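Local coordinates for protein CPn_0803/CP_1068/CPj0803/CpB0832 (Chlamydophila pneumoniae, PDB 3Q9D) that is of unknown function but is probably a needle-tip component of the chlamydial type III secretion system, a coiled-coil protein assembled here as a hexamer, at residues A[60-65]-A[118-123]; A[72-77]-A[91-96]; A[80-83]-A[87-90]. All coordinates share one frame; numbering follows the deposited sequence.

Interaction 1: A[60-65]-A[118-123]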
loop_
_atom_site.group_PDB
_atom_site.type_symbol
_atom_site.label_atom_id
_atom_site.label_comp_id
_atom_site.label_asym_id
_atom_site.label_seq_id
_atom_site.Cartn_x
_atom_site.Cartn_y
_atom_site.Cartn_z
ATOM N N ARG A 60 -4.474 -24.097 0.132
ATOM C CA ARG A 60 -3.382 -23.267 0.640
ATOM C C ARG A 60 -3.136 -22.047 -0.242
ATOM O O ARG A 60 -3.074 -20.910 0.237
ATOM C CB ARG A 60 -2.093 -24.093 0.746
ATOM C CG ARG A 60 -0.919 -23.343 1.378
ATOM C CD ARG A 60 0.218 -24.301 1.786
ATOM N NE ARG A 60 -0.287 -25.550 2.356
ATOM C CZ ARG A 60 -0.259 -26.715 1.720
ATOM N NH1 ARG A 60 -0.742 -27.804 2.291
ATOM N NH2 ARG A 60 0.260 -26.785 0.508
ATOM N N ILE A 61 -2.983 -22.267 -1.544
ATOM C CA ILE A 61 -2.631 -21.127 -2.378
ATOM C C ILE A 61 -3.771 -20.122 -2.469
ATOM O O ILE A 61 -3.514 -18.933 -2.588
ATOM C CB ILE A 61 -2.134 -21.516 -3.789
ATOM C CG1 ILE A 61 -3.274 -22.081 -4.636
ATOM C CG2 ILE A 61 -0.974 -22.510 -3.715
ATOM C CD1 ILE A 61 -2.815 -22.502 -6.026
ATOM N N PHE A 62 -5.018 -20.585 -2.392
ATOM C CA PHE A 62 -6.148 -19.655 -2.456
ATOM C C PHE A 62 -6.570 -19.067 -1.107
ATOM O O PHE A 62 -7.520 -18.291 -1.039
ATOM C CB PHE A 62 -7.325 -20.269 -3.236
ATOM C CG PHE A 62 -7.046 -20.332 -4.730
ATOM C CD1 PHE A 62 -7.055 -19.165 -5.485
ATOM C CD2 PHE A 62 -6.692 -21.529 -5.348
ATOM C CE1 PHE A 62 -6.758 -19.175 -6.848
ATOM C CE2 PHE A 62 -6.396 -21.562 -6.722
ATOM C CZ PHE A 62 -6.427 -20.373 -7.473
ATOM N N ALA A 63 -5.842 -19.411 -0.044
ATOM C CA ALA A 63 -6.148 -18.868 1.283
ATOM C C ALA A 63 -5.779 -17.381 1.398
ATOM O O ALA A 63 -6.401 -16.633 2.154
ATOM C CB ALA A 63 -5.463 -19.698 2.393
ATOM N N THR A 64 -4.767 -16.952 0.657
ATOM C CA THR A 64 -4.353 -15.539 0.638
ATOM C C THR A 64 -4.902 -14.835 -0.613
ATOM O O THR A 64 -5.338 -15.513 -1.552
ATOM C CB THR A 64 -2.825 -15.436 0.616
ATOM O OG1 THR A 64 -2.336 -16.308 -0.405
ATOM C CG2 THR A 64 -2.232 -15.873 1.960
ATOM N N PRO A 65 -4.847 -13.483 -0.655
ATOM C CA PRO A 65 -5.371 -12.764 -1.823
ATOM C C PRO A 65 -4.785 -13.290 -3.133
ATOM O O PRO A 65 -3.595 -13.600 -3.179
ATOM C CB PRO A 65 -4.909 -11.327 -1.580
ATOM C CG PRO A 65 -4.875 -11.209 -0.087
ATOM C CD PRO A 65 -4.358 -12.554 0.385
ATOM N N ALA A 118 -15.987 -26.993 -8.367
ATOM C CA ALA A 118 -16.854 -26.020 -7.722
ATOM C C ALA A 118 -16.036 -25.059 -6.869
ATOM O O ALA A 118 -16.261 -23.854 -6.894
ATOM C CB ALA A 118 -17.926 -26.723 -6.868
ATOM N N GLU A 119 -15.079 -25.586 -6.114
ATOM C CA GLU A 119 -14.294 -24.729 -5.232
ATOM C C GLU A 119 -13.268 -23.840 -5.970
ATOM O O GLU A 119 -13.024 -22.689 -5.592
ATOM C CB GLU A 119 -13.611 -25.569 -4.149
ATOM C CG GLU A 119 -12.925 -24.728 -3.056
ATOM C CD GLU A 119 -12.552 -25.566 -1.832
ATOM O OE1 GLU A 119 -12.908 -26.766 -1.802
ATOM O OE2 GLU A 119 -11.919 -25.026 -0.894
ATOM N N PHE A 120 -12.676 -24.347 -7.039
ATOM C CA PHE A 120 -11.459 -23.701 -7.553
ATOM C C PHE A 120 -11.499 -23.179 -8.960
ATOM O O PHE A 120 -10.627 -22.401 -9.339
ATOM C CB PHE A 120 -10.249 -24.636 -7.387
ATOM C CG PHE A 120 -9.936 -24.926 -5.962
ATOM C CD1 PHE A 120 -9.469 -23.911 -5.135
ATOM C CD2 PHE A 120 -10.141 -26.181 -5.437
ATOM C CE1 PHE A 120 -9.192 -24.149 -3.820
ATOM C CE2 PHE A 120 -9.876 -26.438 -4.096
ATOM C CZ PHE A 120 -9.383 -25.417 -3.285
ATOM N N MET A 121 -12.485 -23.589 -9.750
ATOM C CA MET A 121 -12.477 -23.184 -11.152
ATOM C C MET A 121 -12.544 -21.664 -11.333
ATOM O O MET A 121 -11.772 -21.090 -12.095
ATOM C CB MET A 121 -13.592 -23.850 -11.961
ATOM C CG MET A 121 -13.539 -23.439 -13.451
ATOM S SD MET A 121 -14.766 -24.351 -14.450
ATOM C CE MET A 121 -16.314 -23.942 -13.631
ATOM N N MET A 122 -13.476 -21.008 -10.658
ATOM C CA MET A 122 -13.607 -19.563 -10.795
ATOM C C MET A 122 -12.391 -18.787 -10.253
ATOM O O MET A 122 -11.873 -17.879 -10.914
ATOM C CB MET A 122 -14.925 -19.102 -10.163
ATOM C CG MET A 122 -16.142 -19.563 -10.958
ATOM S SD MET A 122 -16.022 -18.992 -12.667
ATOM C CE MET A 122 -15.246 -17.333 -12.395
ATOM N N PRO A 123 -11.911 -19.157 -9.056
ATOM C CA PRO A 123 -10.733 -18.469 -8.520
ATOM C C PRO A 123 -9.513 -18.656 -9.437
ATOM O O PRO A 123 -8.701 -17.737 -9.584
ATOM C CB PRO A 123 -10.512 -19.165 -7.179
ATOM C CG PRO A 123 -11.900 -19.591 -6.759
ATOM C CD PRO A 123 -12.575 -19.997 -8.040
#

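Interaction 2: A[72-77]-A[91-96]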
loop_
_atom_site.group_PDB
_atom_site.type_symbol
_atom_site.label_atom_id
_atom_site.label_comp_id
_atom_site.label_asym_id
_atom_site.label_seq_id
_atom_site.Cartn_x
_atom_site.Cartn_y
_atom_site.Cartn_z
ATOM N N ARG A 72 0.479 -18.818 -11.988
ATOM C CA ARG A 72 1.694 -19.603 -12.117
ATOM C C ARG A 72 1.935 -20.506 -10.915
ATOM O O ARG A 72 2.473 -21.602 -11.054
ATOM C CB ARG A 72 2.901 -18.695 -12.403
ATOM C CG ARG A 72 3.062 -18.487 -13.924
ATOM C CD ARG A 72 4.079 -17.432 -14.280
ATOM N NE ARG A 72 3.667 -16.103 -13.837
ATOM C CZ ARG A 72 4.121 -14.966 -14.359
ATOM N NH1 ARG A 72 4.996 -15.001 -15.353
ATOM N NH2 ARG A 72 3.690 -13.795 -13.893
ATOM N N GLU A 73 1.531 -20.053 -9.734
ATOM C CA GLU A 73 1.706 -20.883 -8.546
ATOM C C GLU A 73 0.815 -22.125 -8.634
ATOM O O GLU A 73 1.229 -23.230 -8.287
ATOM C CB GLU A 73 1.371 -20.083 -7.280
ATOM C CG GLU A 73 1.674 -20.846 -6.000
ATOM C CD GLU A 73 1.491 -19.996 -4.734
ATOM O OE1 GLU A 73 0.931 -18.880 -4.839
ATOM O OE2 GLU A 73 1.905 -20.462 -3.638
ATOM N N PHE A 74 -0.413 -21.926 -9.105
ATOM C CA PHE A 74 -1.321 -23.021 -9.393
ATOM C C PHE A 74 -0.743 -24.019 -10.424
ATOM O O PHE A 74 -0.810 -25.232 -10.235
ATOM C CB PHE A 74 -2.660 -22.456 -9.885
ATOM C CG PHE A 74 -3.435 -23.407 -10.746
ATOM C CD1 PHE A 74 -4.138 -24.465 -10.184
ATOM C CD2 PHE A 74 -3.469 -23.238 -12.127
ATOM C CE1 PHE A 74 -4.870 -25.367 -11.004
ATOM C CE2 PHE A 74 -4.195 -24.120 -12.942
ATOM C CZ PHE A 74 -4.885 -25.176 -12.383
ATOM N N GLN A 75 -0.197 -23.523 -11.525
ATOM C CA GLN A 75 0.406 -24.433 -12.503
ATOM C C GLN A 75 1.493 -25.262 -11.855
ATOM O O GLN A 75 1.627 -26.438 -12.129
ATOM C CB GLN A 75 1.012 -23.641 -13.669
ATOM C CG GLN A 75 -0.027 -22.948 -14.543
ATOM C CD GLN A 75 0.636 -22.205 -15.686
ATOM O OE1 GLN A 75 1.448 -21.310 -15.458
ATOM N NE2 GLN A 75 0.325 -22.600 -16.918
ATOM N N ASN A 76 2.286 -24.639 -10.998
ATOM C CA ASN A 76 3.381 -25.351 -10.320
ATOM C C ASN A 76 2.853 -26.475 -9.415
ATOM O O ASN A 76 3.421 -27.561 -9.371
ATOM C CB ASN A 76 4.230 -24.369 -9.512
ATOM C CG ASN A 76 5.399 -25.045 -8.813
ATOM O OD1 ASN A 76 6.296 -25.565 -9.468
ATOM N ND2 ASN A 76 5.387 -25.047 -7.482
ATOM N N VAL A 77 1.744 -26.208 -8.726
ATOM C CA VAL A 77 1.051 -27.214 -7.920
ATOM C C VAL A 77 0.588 -28.392 -8.775
ATOM O O VAL A 77 0.772 -29.554 -8.410
ATOM C CB VAL A 77 -0.174 -26.584 -7.201
ATOM C CG1 VAL A 77 -1.148 -27.666 -6.705
ATOM C CG2 VAL A 77 0.310 -25.707 -6.032
ATOM N N PHE A 91 -4.863 -33.598 -17.411
ATOM C CA PHE A 91 -6.140 -34.014 -16.849
ATOM C C PHE A 91 -6.613 -32.961 -15.850
ATOM O O PHE A 91 -7.756 -32.508 -15.909
ATOM C CB PHE A 91 -6.013 -35.373 -16.165
ATOM C CG PHE A 91 -7.252 -35.790 -15.427
ATOM C CD1 PHE A 91 -8.410 -36.103 -16.119
ATOM C CD2 PHE A 91 -7.261 -35.869 -14.046
ATOM C CE1 PHE A 91 -9.561 -36.485 -15.452
ATOM C CE2 PHE A 91 -8.407 -36.258 -13.369
ATOM C CZ PHE A 91 -9.560 -36.563 -14.080
ATOM N N PHE A 92 -5.732 -32.563 -14.938
ATOM C CA PHE A 92 -6.118 -31.578 -13.925
ATOM C C PHE A 92 -6.319 -30.166 -14.466
ATOM O O PHE A 92 -7.192 -29.437 -13.991
ATOM C CB PHE A 92 -5.143 -31.593 -12.741
ATOM C CG PHE A 92 -5.335 -32.779 -11.827
ATOM C CD1 PHE A 92 -6.542 -32.960 -11.159
ATOM C CD2 PHE A 92 -4.318 -33.700 -11.632
ATOM C CE1 PHE A 92 -6.736 -34.051 -10.316
ATOM C CE2 PHE A 92 -4.494 -34.788 -10.797
ATOM C CZ PHE A 92 -5.703 -34.967 -10.137
ATOM N N PHE A 93 -5.527 -29.776 -15.469
ATOM C CA PHE A 93 -5.740 -28.480 -16.127
ATOM C C PHE A 93 -7.104 -28.416 -16.839
ATOM O O PHE A 93 -7.824 -27.440 -16.704
ATOM C CB PHE A 93 -4.617 -28.176 -17.129
ATOM C CG PHE A 93 -3.292 -27.812 -16.475
ATOM C CD1 PHE A 93 -3.250 -26.946 -15.382
ATOM C CD2 PHE A 93 -2.100 -28.341 -16.951
ATOM C CE1 PHE A 93 -2.006 -26.597 -14.774
ATOM C CE2 PHE A 93 -0.866 -28.006 -16.356
ATOM C CZ PHE A 93 -0.832 -27.139 -15.261
ATOM N N GLU A 94 -7.444 -29.438 -17.616
ATOM C CA GLU A 94 -8.777 -29.482 -18.249
ATOM C C GLU A 94 -9.873 -29.414 -17.187
ATOM O O GLU A 94 -10.837 -28.648 -17.301
ATOM C CB GLU A 94 -8.946 -30.777 -19.039
ATOM C CG GLU A 94 -8.070 -30.895 -20.257
ATOM C CD GLU A 94 -8.486 -29.947 -21.365
ATOM O OE1 GLU A 94 -9.479 -29.206 -21.182
ATOM O OE2 GLU A 94 -7.819 -29.954 -22.424
ATOM N N MET A 95 -9.721 -30.223 -16.142
ATOM C CA MET A 95 -10.688 -30.253 -15.049
ATOM C C MET A 95 -10.849 -28.875 -14.384
ATOM O O MET A 95 -11.968 -28.339 -14.274
ATOM C CB MET A 95 -10.255 -31.276 -13.990
ATOM C CG MET A 95 -11.121 -31.246 -12.733
ATOM S SD MET A 95 -10.397 -32.114 -11.315
ATOM C CE MET A 95 -9.938 -33.661 -12.093
ATOM N N LEU A 96 -9.729 -28.297 -13.953
ATOM C CA LEU A 96 -9.741 -27.098 -13.089
ATOM C C LEU A 96 -9.791 -25.759 -13.833
ATOM O O LEU A 96 -10.286 -24.768 -13.300
ATOM C CB LEU A 96 -8.540 -27.119 -12.139
ATOM C CG LEU A 96 -8.541 -28.302 -11.164
ATOM C CD1 LEU A 96 -7.243 -28.343 -10.374
ATOM C CD2 LEU A 96 -9.735 -28.202 -10.229
#

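Interaction 3: A[80-83]-A[87-90]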
loop_
_atom_site.group_PDB
_atom_site.type_symbol
_atom_site.label_atom_id
_atom_site.label_comp_id
_atom_site.label_asym_id
_atom_site.label_seq_id
_atom_site.Cartn_x
_atom_site.Cartn_y
_atom_site.Cartn_z
ATOM N N ASN A 80 3.725 -30.329 -9.977
ATOM C CA ASN A 80 4.264 -31.085 -8.840
ATOM C C ASN A 80 3.443 -32.341 -8.601
ATOM O O ASN A 80 3.984 -33.419 -8.398
ATOM C CB ASN A 80 4.300 -30.231 -7.553
ATOM C CG ASN A 80 5.436 -29.220 -7.553
ATOM O OD1 ASN A 80 6.326 -29.281 -8.399
ATOM N ND2 ASN A 80 5.421 -28.296 -6.589
ATOM N N CYS A 81 2.129 -32.193 -8.626
ATOM C CA CYS A 81 1.238 -33.330 -8.428
ATOM C C CYS A 81 1.372 -34.363 -9.560
ATOM O O CYS A 81 1.366 -35.569 -9.306
ATOM C CB CYS A 81 -0.215 -32.867 -8.267
ATOM S SG CYS A 81 -0.617 -32.166 -6.632
ATOM N N ALA A 82 1.508 -33.893 -10.798
ATOM C CA ALA A 82 1.654 -34.772 -11.962
ATOM C C ALA A 82 2.993 -35.506 -11.966
ATOM O O ALA A 82 3.155 -36.544 -12.630
ATOM C CB ALA A 82 1.503 -33.972 -13.252
ATOM N N ASN A 83 3.966 -34.934 -11.267
ATOM C CA ASN A 83 5.241 -35.595 -11.058
ATOM C C ASN A 83 5.914 -35.984 -12.369
ATOM O O ASN A 83 6.474 -37.074 -12.484
ATOM C CB ASN A 83 5.027 -36.834 -10.183
ATOM C CG ASN A 83 6.310 -37.335 -9.551
ATOM O OD1 ASN A 83 7.355 -36.686 -9.632
ATOM N ND2 ASN A 83 6.233 -38.496 -8.905
ATOM N N GLU A 87 0.280 -36.266 -19.025
ATOM C CA GLU A 87 -1.128 -36.652 -19.171
ATOM C C GLU A 87 -1.923 -36.373 -17.889
ATOM O O GLU A 87 -3.110 -36.056 -17.937
ATOM C CB GLU A 87 -1.258 -38.126 -19.562
ATOM C CG GLU A 87 -0.479 -39.071 -18.671
ATOM C CD GLU A 87 0.950 -39.300 -19.157
ATOM O OE1 GLU A 87 1.653 -38.313 -19.488
ATOM O OE2 GLU A 87 1.363 -40.480 -19.214
ATOM N N ILE A 88 -1.260 -36.485 -16.747
ATOM C CA ILE A 88 -1.908 -36.208 -15.458
ATOM C C ILE A 88 -2.052 -34.695 -15.265
ATOM O O ILE A 88 -3.107 -34.219 -14.874
ATOM C CB ILE A 88 -1.128 -36.818 -14.298
ATOM C CG1 ILE A 88 -1.209 -38.346 -14.345
ATOM C CG2 ILE A 88 -1.653 -36.308 -12.952
ATOM C CD1 ILE A 88 -0.302 -38.997 -13.329
ATOM N N ALA A 89 -0.991 -33.946 -15.556
ATOM C CA ALA A 89 -1.074 -32.490 -15.545
ATOM C C ALA A 89 -2.237 -32.004 -16.413
ATOM O O ALA A 89 -3.042 -31.168 -15.981
ATOM C CB ALA A 89 0.243 -31.872 -16.018
ATOM N N ASN A 90 -2.316 -32.502 -17.647
ATOM C CA ASN A 90 -3.374 -32.060 -18.551
ATOM C C ASN A 90 -4.763 -32.445 -18.054
ATOM O O ASN A 90 -5.723 -31.707 -18.255
ATOM C CB ASN A 90 -3.156 -32.593 -19.966
ATOM C CG ASN A 90 -1.991 -31.919 -20.657
ATOM O OD1 ASN A 90 -1.539 -30.847 -20.234
ATOM N ND2 ASN A 90 -1.507 -32.529 -21.726
#

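Interaction 1: A[60-65]-A[118-123]
F62, directly after I61 of helix 48-61, meets F120 and P123 on helix 107-133, and this single ring makes every contact between residues 60-65 and 118-123. The CD2 side of the ring meets F120, while CB of P123 lies over a face, nearest CD1 and CE1.

The first contact is aromatic. CD2 of F62 lies 3.7 Å from CD1 of F120, with CE1 of F120 next to it. The two planes are inclined by 35° and the centroids are 5.8 Å apart, an oblique pairing. F120 sends its CG anti to its own carbonyl carbon (chi1 -64°), which brings the ring round from the helix toward F62. One face of the F120 ring is covered by CG of its neighbour E119, 3.5 Å above the plane.

The second is a CH-pi contact. CB of P123 sits 4.1 Å from the centroid of the F62 ring and 26° off the normal. The same proline also brings its carbonyl O to 3.7 Å from F62 CE1. Helix 107-133 is kinked here, where the nitrogens of M122 and P123 make no bond to the preceding turn; a proline nitrogen has no hydrogen to give.

Around this pair of contacts, E119 forms a salt bridge with K59, while A63 packs on V126 of the second subunit. The whole is apolar packing in the N-terminal helical part of the chain, whose four helices are 48-61, 70-82, 86-98 and 107-133, with F62, in the stretch that follows I61, lying against the proline kink.

Interaction 2: A[72-77]-A[91-96]
F74 meets F93 and L96 where helices 70-82 and 86-98 pass each other, and following the first helix shows how two neighbouring residues divide the work of one interface. The axes of the short segments 72-77 and 91-96 approach to 11.2 Å at an angle of 136°, a separation bridged by large side chains.

F74 comes first. Its CG is anti to the backbone N (chi1 155°), which carries the ring across to the second helix. There CE2 lies 3.8 Å from CE1 of F93, and CZ is equally near CD1 of F93. The two side chains run side by side with opposite headings and ring planes 71° apart, in an oblique pairing. On its other flank, F74 receives CD1 of L96 at the ring edge, near the plane, 3.9 Å from CE1. Beyond this contact F74 also packs on L58 and I124, from helices 48-61 and 107-133.

Q75 follows, and much of its part is played by the backbone: its CA lies at the F93 edge, 4.0 Å from CE1. Its side chain runs across F93 at about a right angle, with CG 4.2 Å from the same CE1. F93 is further engaged by F79, edge-to-face.

F74 and L96 lie in the interior, while F93 and Q75 form the more open margin of the interface within a helical hairpin whose arms run roughly antiparallel.

Interaction 3: A[80-83]-A[87-90]
A82 presses its methyl group against I88 and A89, joining the last turn of helix 70-82 to the beginning of helix 86-98. The example illustrates how two alanines facing each other allow a close approach beside the turn that connects their helices.

In the first shell, CB of A82 is 3.4 Å from the backbone N of A89 and 3.7 Å from A89 CB. This methyl therefore rests on the backbone of the opposing helix as well as on its side chain. The CA atoms of A82 and A89 are only 5.0 Å apart, a spacing that the two alanines make possible. I88 supplies the other part of the contact through its CG2 branch, which lies 3.8 Å from CA of A82 and 3.9 Å from its CB. With chi1 at -68°, that branch stands anti to the backbone N of I88, while CG1 takes the place beside that nitrogen. The contact is thus made entirely by van der Waals packing, and its 133 Å² of buried surface comes almost wholly from three residues.

The next shell is the chain reversal itself. N83 is the first residue to leave helical geometry and does so with positive phi (56°), ending helix 70-82 directly after A82. A weak backbone bond from N83 N to N80 O, 3.2 Å long, closes the final turn. On the far side of the connection, E87 makes a weak hydrogen bond with Q85 near the start of the next helix.

Farther out, A89 packs on V78 and F79 from the preceding turn of helix 70-82, while I88 touches L44 and L46 ahead of helix 48-61. The contact thus occupies the closed end of the hairpin formed by helices 70-82 and 86-98, beside the N-terminal residues of the modelled chain.

How the interactions relate
From the N terminus, the chain runs down helix 48-61 and enters interaction 1 at its end, but that loop closes only when helix 107-133 arrives. Inside it, helix 70-82 opens interaction 2 and then interaction 3. Interaction 3 closes first, just after the turn, and interaction 2 closes next as helix 86-98 runs back, so the three are nested without crossing. Interactions 2 and 3 share one helical hairpin, their centres 8 Å apart. Interaction 1 joins the flanking helices, and I61 packing on F74, together with M121 packing on L96, links it to interaction 2. All four N-terminal helices are thereby tied together.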